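PDB 2BR6: N-acyl homoserine lactonase from Bacillus thuringiensis, which hydrolyses the lactone ring of N-acyl homoserine lactones, the signals of bacterial quorum sensing, with the help of two zinc ions. Local coordinates for residues Thr191-Tyr196 / Phe235-Glu240; Ser104-Phe109 / Pro169-Gly174. One frame throughout, in Å; residues are numbered along the deposited sequence.

Interaction 1: Thr191-Tyr196 / Phe235-Glu240. With ZN (zinc ion), chain B; ZN (zinc ion), chain C; HSL (homoserine lactone), chain F.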
loop_
_atom_site.group_PDB
_atom_site.type_symbol
_atom_site.label_atom_id
_atom_site.label_comp_id
_atom_site.label_asym_id
_atom_site.label_seq_id
_atom_site.Cartn_x
_atom_site.Cartn_y
_atom_site.Cartn_z
ATOM N N THR A 191 -1.484 -5.500 5.118
ATOM C CA THR A 191 -0.336 -4.994 5.893
ATOM C C THR A 191 0.394 -3.918 5.109
ATOM O O THR A 191 1.050 -3.059 5.702
ATOM C CB THR A 191 0.698 -6.091 6.248
ATOM O OG1 THR A 191 1.263 -6.635 5.041
ATOM C CG2 THR A 191 0.055 -7.266 6.965
ATOM N N ILE A 192 0.278 -3.990 3.778
ATOM C CA ILE A 192 1.173 -3.239 2.887
ATOM C C ILE A 192 2.620 -3.509 3.356
ATOM O O ILE A 192 2.942 -4.656 3.640
ATOM C CB ILE A 192 0.828 -1.706 2.840
ATOM C CG1 ILE A 192 -0.698 -1.429 2.808
ATOM C CG2 ILE A 192 1.541 -1.040 1.647
ATOM C CD1 ILE A 192 -1.415 -1.994 1.572
ATOM N N ASP A 193 3.474 -2.486 3.473
ATOM C CA ASP A 193 4.904 -2.736 3.765
ATOM C C ASP A 193 5.251 -2.863 5.252
ATOM O O ASP A 193 6.425 -2.881 5.637
ATOM C CB ASP A 193 5.816 -1.722 3.060
ATOM C CG ASP A 193 5.886 -1.937 1.544
ATOM O OD1 ASP A 193 5.127 -2.762 1.001
ATOM O OD2 ASP A 193 6.702 -1.330 0.820
ATOM N N ALA A 194 4.228 -2.971 6.091
ATOM C CA ALA A 194 4.448 -3.329 7.492
ATOM C C ALA A 194 4.966 -4.786 7.607
ATOM O O ALA A 194 5.531 -5.179 8.636
ATOM C CB ALA A 194 3.189 -3.125 8.292
ATOM N N SER A 195 4.785 -5.567 6.536
ATOM C CA SER A 195 5.378 -6.899 6.398
ATOM C C SER A 195 5.366 -7.243 4.910
ATOM O O SER A 195 4.298 -7.297 4.293
ATOM C CB SER A 195 4.604 -7.961 7.200
ATOM O OG SER A 195 4.937 -7.885 8.578
ATOM N N TYR A 196 6.546 -7.423 4.326
ATOM C CA TYR A 196 6.632 -7.776 2.902
ATOM C C TYR A 196 6.032 -9.159 2.693
ATOM O O TYR A 196 5.262 -9.365 1.763
ATOM C CB TYR A 196 8.082 -7.796 2.412
ATOM C CG TYR A 196 8.716 -6.454 2.087
ATOM C CD1 TYR A 196 8.100 -5.242 2.415
ATOM C CD2 TYR A 196 9.971 -6.408 1.480
ATOM C CE1 TYR A 196 8.713 -4.005 2.113
ATOM C CE2 TYR A 196 10.592 -5.188 1.188
ATOM C CZ TYR A 196 9.954 -3.999 1.501
ATOM O OH TYR A 196 10.604 -2.830 1.194
ATOM N N PHE A 235 -0.133 -9.642 2.470
ATOM C CA PHE A 235 1.148 -8.978 2.706
ATOM C C PHE A 235 1.596 -8.071 1.554
ATOM O O PHE A 235 1.031 -8.114 0.463
ATOM C CB PHE A 235 2.198 -10.018 3.151
ATOM C CG PHE A 235 1.700 -10.886 4.279
ATOM C CD1 PHE A 235 1.078 -12.100 4.018
ATOM C CD2 PHE A 235 1.785 -10.445 5.592
ATOM C CE1 PHE A 235 0.571 -12.881 5.057
ATOM C CE2 PHE A 235 1.273 -11.208 6.639
ATOM C CZ PHE A 235 0.673 -12.439 6.367
ATOM N N GLY A 236 2.617 -7.255 1.793
ATOM C CA GLY A 236 2.935 -6.174 0.862
ATOM C C GLY A 236 3.555 -6.579 -0.459
ATOM O O GLY A 236 3.184 -6.061 -1.519
ATOM N N HIS A 237 4.526 -7.485 -0.383
ATOM C CA HIS A 237 5.373 -7.834 -1.522
ATOM C C HIS A 237 5.726 -9.314 -1.390
ATOM O O HIS A 237 6.902 -9.677 -1.242
ATOM C CB HIS A 237 6.658 -6.982 -1.517
ATOM C CG HIS A 237 6.446 -5.519 -1.806
ATOM N ND1 HIS A 237 5.901 -5.051 -2.985
ATOM C CD2 HIS A 237 6.775 -4.415 -1.087
ATOM C CE1 HIS A 237 5.882 -3.729 -2.971
ATOM N NE2 HIS A 237 6.406 -3.317 -1.831
ATOM N N ASP A 238 4.697 -10.164 -1.424
ATOM C CA ASP A 238 4.851 -11.598 -1.134
ATOM C C ASP A 238 4.655 -12.433 -2.396
ATOM O O ASP A 238 3.519 -12.623 -2.843
ATOM C CB ASP A 238 3.837 -12.035 -0.077
ATOM C CG ASP A 238 4.144 -13.402 0.509
ATOM O OD1 ASP A 238 4.631 -14.303 -0.228
ATOM O OD2 ASP A 238 3.924 -13.666 1.711
ATOM N N ILE A 239 5.751 -12.938 -2.959
ATOM C CA ILE A 239 5.653 -13.702 -4.222
ATOM C C ILE A 239 5.004 -15.070 -4.051
ATOM O O ILE A 239 4.502 -15.647 -5.012
ATOM C CB ILE A 239 7.012 -13.838 -4.987
ATOM C CG1 ILE A 239 7.893 -14.971 -4.427
ATOM C CG2 ILE A 239 7.704 -12.474 -5.160
ATOM C CD1 ILE A 239 8.862 -14.587 -3.346
ATOM N N GLU A 240 5.015 -15.583 -2.827
ATOM C CA GLU A 240 4.395 -16.871 -2.538
ATOM C C GLU A 240 2.861 -16.759 -2.493
ATOM O O GLU A 240 2.149 -17.664 -2.917
ATOM C CB GLU A 240 4.954 -17.404 -1.223
ATOM C CG GLU A 240 4.483 -18.789 -0.842
ATOM C CD GLU A 240 4.897 -19.144 0.565
ATOM O OE1 GLU A 240 4.201 -18.730 1.516
ATOM O OE2 GLU A 240 5.919 -19.841 0.710
HETATM ZN ZN ZN B . 6.830 -1.238 -1.238
HETATM ZN ZN ZN C . 8.060 0.855 1.154
HETATM N N HSL F . 11.002 0.185 -2.785
HETATM C CA HSL F . 10.953 -0.366 -1.642
HETATM C C HSL F . 9.872 -1.147 -1.083
HETATM O O HSL F . 9.208 -2.030 -1.627
HETATM C CB HSL F . 11.877 0.163 -0.502
HETATM C CG HSL F . 10.942 0.104 0.696
HETATM O OD HSL F . 9.733 -0.718 0.320
HETATM O O HOH W 1 3.285 -3.405 -1.175
HETATM O O HOH W 2 7.897 0.683 -0.849
#
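D193 and H237 meet at a zinc ion, D193 through OD2 at 2.1 Å and H237 through NE2 at 2.2 Å from the metal. The same D193 OD2 reaches the second zinc ion at a longer 2.6 Å, so one carboxylate oxygen bridges both metals, a task to which aspartate, short and anionic, is suited. Its other oxygen, OD1, lies 3.1 Å from H237 CD2, carboxylate and imidazole planes being 57° apart, and accepts from a water that also donates to G236 O. Y196 packs beside H237 with both side chains pointing the same way: the CD2 edge of the imidazole meets one face of the phenol in an edge-to-face pair, planes at 89°. Y196 OH reaches ring oxygen OD of homoserine lactone at 2.4 Å; a hydrogen bond there is likely, but so short a length is doubtful.

Two backbone bonds hold the loops together behind the metals: G236 N donates to S195 O (3.0 Å) and H237 N to Y196 O (2.9 Å). Glycine suits position 236 because a CB there would collide with I192 O and D193 OD1. Further out, T191 CG2 rests obliquely against the F235 ring, and P36 O accepts from H237 ND1, fixing the rotation of the imidazole with NE2 toward the metal.

Metal grips the lactone at both ester oxygens, its carbonyl O lying 2.5 Å from the zinc ion that H237 binds and its OD bound by the second; the two metals would be expected to polarise the ester for hydrolysis and stabilise charge on the leaving oxygen.

Interaction 2: Ser104-Phe109 / Pro169-Gly174. With ZN (zinc ion), chain C; HSL (homoserine lactone), chain F.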
loop_
_atom_site.group_PDB
_atom_site.type_symbol
_atom_site.label_atom_id
_atom_site.label_comp_id
_atom_site.label_asym_id
_atom_site.label_seq_id
_atom_site.Cartn_x
_atom_site.Cartn_y
_atom_site.Cartn_z
ATOM N N SER A 104 -2.670 6.836 0.718
ATOM C CA SER A 104 -1.256 6.503 0.548
ATOM C C SER A 104 -0.781 5.758 1.793
ATOM O O SER A 104 -0.672 6.353 2.866
ATOM C CB SER A 104 -0.411 7.774 0.344
ATOM O OG SER A 104 -0.651 8.369 -0.927
ATOM N N SER A 105 -0.510 4.460 1.661
ATOM C CA SER A 105 0.093 3.680 2.760
ATOM C C SER A 105 1.375 4.377 3.224
ATOM O O SER A 105 1.645 4.522 4.432
ATOM C CB SER A 105 0.409 2.258 2.280
ATOM O OG SER A 105 1.305 2.267 1.171
ATOM N N HIS A 106 2.154 4.827 2.244
ATOM C CA HIS A 106 3.356 5.606 2.478
ATOM C C HIS A 106 3.818 6.189 1.154
ATOM O O HIS A 106 3.215 5.908 0.104
ATOM C CB HIS A 106 4.449 4.800 3.204
ATOM C CG HIS A 106 4.951 3.593 2.469
ATOM N ND1 HIS A 106 4.116 2.641 1.921
ATOM C CD2 HIS A 106 6.213 3.131 2.293
ATOM C CE1 HIS A 106 4.843 1.662 1.414
ATOM N NE2 HIS A 106 6.118 1.936 1.622
ATOM N N LEU A 107 4.867 7.010 1.185
ATOM C CA LEU A 107 5.202 7.750 -0.025
ATOM C C LEU A 107 6.467 7.235 -0.731
ATOM O O LEU A 107 7.099 7.968 -1.498
ATOM C CB LEU A 107 5.243 9.261 0.254
ATOM C CG LEU A 107 3.921 9.901 0.715
ATOM C CD1 LEU A 107 4.141 11.381 1.066
ATOM C CD2 LEU A 107 2.789 9.754 -0.308
ATOM N N HIS A 108 6.807 5.965 -0.485
ATOM C CA HIS A 108 7.868 5.281 -1.242
ATOM C C HIS A 108 7.452 5.198 -2.712
ATOM O O HIS A 108 6.253 5.184 -3.029
ATOM C CB HIS A 108 8.178 3.898 -0.672
ATOM C CG HIS A 108 8.997 3.938 0.582
ATOM N ND1 HIS A 108 9.266 2.815 1.330
ATOM C CD2 HIS A 108 9.589 4.970 1.224
ATOM C CE1 HIS A 108 9.994 3.151 2.380
ATOM N NE2 HIS A 108 10.205 4.455 2.341
ATOM N N PHE A 109 8.442 5.156 -3.601
ATOM C CA PHE A 109 8.191 5.366 -5.028
ATOM C C PHE A 109 7.205 4.355 -5.642
ATOM O O PHE A 109 6.516 4.678 -6.612
ATOM C CB PHE A 109 9.514 5.389 -5.803
ATOM C CG PHE A 109 10.052 4.032 -6.115
ATOM C CD1 PHE A 109 9.785 3.434 -7.342
ATOM C CD2 PHE A 109 10.802 3.333 -5.174
ATOM C CE1 PHE A 109 10.265 2.158 -7.635
ATOM C CE2 PHE A 109 11.287 2.057 -5.454
ATOM C CZ PHE A 109 11.013 1.471 -6.693
ATOM N N PRO A 169 4.031 2.577 11.663
ATOM C CA PRO A 169 5.329 3.158 11.310
ATOM C C PRO A 169 6.469 2.167 11.512
ATOM O O PRO A 169 6.331 1.204 12.276
ATOM C CB PRO A 169 5.462 4.327 12.294
ATOM C CG PRO A 169 4.675 3.907 13.471
ATOM C CD PRO A 169 3.478 3.187 12.884
ATOM N N GLY A 170 7.594 2.417 10.851
ATOM C CA GLY A 170 8.785 1.584 11.039
ATOM C C GLY A 170 9.439 1.352 9.698
ATOM O O GLY A 170 10.563 1.799 9.459
ATOM N N HIS A 171 8.727 0.654 8.817
ATOM C CA HIS A 171 9.187 0.492 7.451
ATOM C C HIS A 171 9.505 1.856 6.819
ATOM O O HIS A 171 10.546 2.031 6.179
ATOM C CB HIS A 171 8.142 -0.210 6.607
ATOM C CG HIS A 171 8.522 -0.270 5.170
ATOM N ND1 HIS A 171 9.565 -1.045 4.719
ATOM C CD2 HIS A 171 8.058 0.410 4.096
ATOM C CE1 HIS A 171 9.692 -0.883 3.414
ATOM N NE2 HIS A 171 8.796 0.001 3.015
ATOM N N SER A 172 8.583 2.800 6.999
ATOM C CA SER A 172 8.808 4.214 6.701
ATOM C C SER A 172 8.336 5.024 7.928
ATOM O O SER A 172 7.605 4.484 8.783
ATOM C CB SER A 172 8.062 4.629 5.416
ATOM O OG SER A 172 6.660 4.696 5.621
ATOM N N PRO A 173 8.713 6.303 8.023
ATOM C CA PRO A 173 8.378 7.105 9.210
ATOM C C PRO A 173 6.880 7.164 9.549
ATOM O O PRO A 173 6.514 7.180 10.743
ATOM C CB PRO A 173 8.919 8.489 8.854
ATOM C CG PRO A 173 10.069 8.170 7.923
ATOM C CD PRO A 173 9.516 7.083 7.052
ATOM N N GLY A 174 6.025 7.160 8.521
ATOM C CA GLY A 174 4.575 7.276 8.713
ATOM C C GLY A 174 3.762 6.224 7.978
ATOM O O GLY A 174 2.637 6.485 7.558
HETATM ZN ZN ZN C . 8.060 0.855 1.154
HETATM N N HSL F . 11.002 0.185 -2.785
HETATM C CA HSL F . 10.953 -0.366 -1.642
HETATM C C HSL F . 9.872 -1.147 -1.083
HETATM O O HSL F . 9.208 -2.030 -1.627
HETATM C CB HSL F . 11.877 0.163 -0.502
HETATM C CG HSL F . 10.942 0.104 0.696
HETATM O OD HSL F . 9.733 -0.718 0.320
HETATM O O HOH W 3 1.044 7.515 5.232
HETATM O O HOH W 2 7.897 0.683 -0.849
#
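H108, H171 and H106 bury the most surface here, and all three converge on one zinc ion. H106 binds it through NE2 and H171 through NE2 (2.2 Å from the metal), whereas H108 uses ND1, the nitrogen nearer its backbone. Imidazole suits each place, offering one nitrogen to the metal; in H106 and H171 the other is held by the protein. H106 ND1 donates to S105 OG at 2.9 Å, almost in the ring plane, and D52 in turn bonds that hydroxyl; H171 ND1 is bonded to A208 O.

The rings are splayed: H171 is turned 76° from H106 and 70° from H108. H171 CG stands anti to the backbone N (chi1 174°), extending the ring from its loop to the metal, where its CE1 also comes within 3.1 Å of OD of homoserine lactone. S172 packs against both H106 and H108: its OG touches H106 CB at 3.3 Å, its CB lies 3.8 Å from H108 NE2, and its hydroxyl is bonded to E129. A small polar residue thus meets two ligands at once.

H106 and H108 open the HxHxDH signature of the metallo-beta-lactamase superfamily, and H171, from a later loop, completes the histidine triad of its first zinc site.

In the fold
Interactions 1 and 2, their centres about 13 Å apart, supply complementary parts of one dinuclear zinc centre. Interaction 2 contributes three histidines to one metal; the second is held by H237 of interaction 1, with D110 and H111 following residues 104-109 in the chain. D193 joins the two sites: its OD2 binds both zinc ions, which brings it within 3.4 Å of H106 NE2, and a water coordinated to both metals completes the bridge. The loops also pack directly: Y196 OH is 3.1 Å from H171 CE1, and I192 CG2 is 3.3 Å from S105 OG. Homoserine lactone sits against both contacts, with F109 near its amino nitrogen, while D110 gives it a further hydrogen bond.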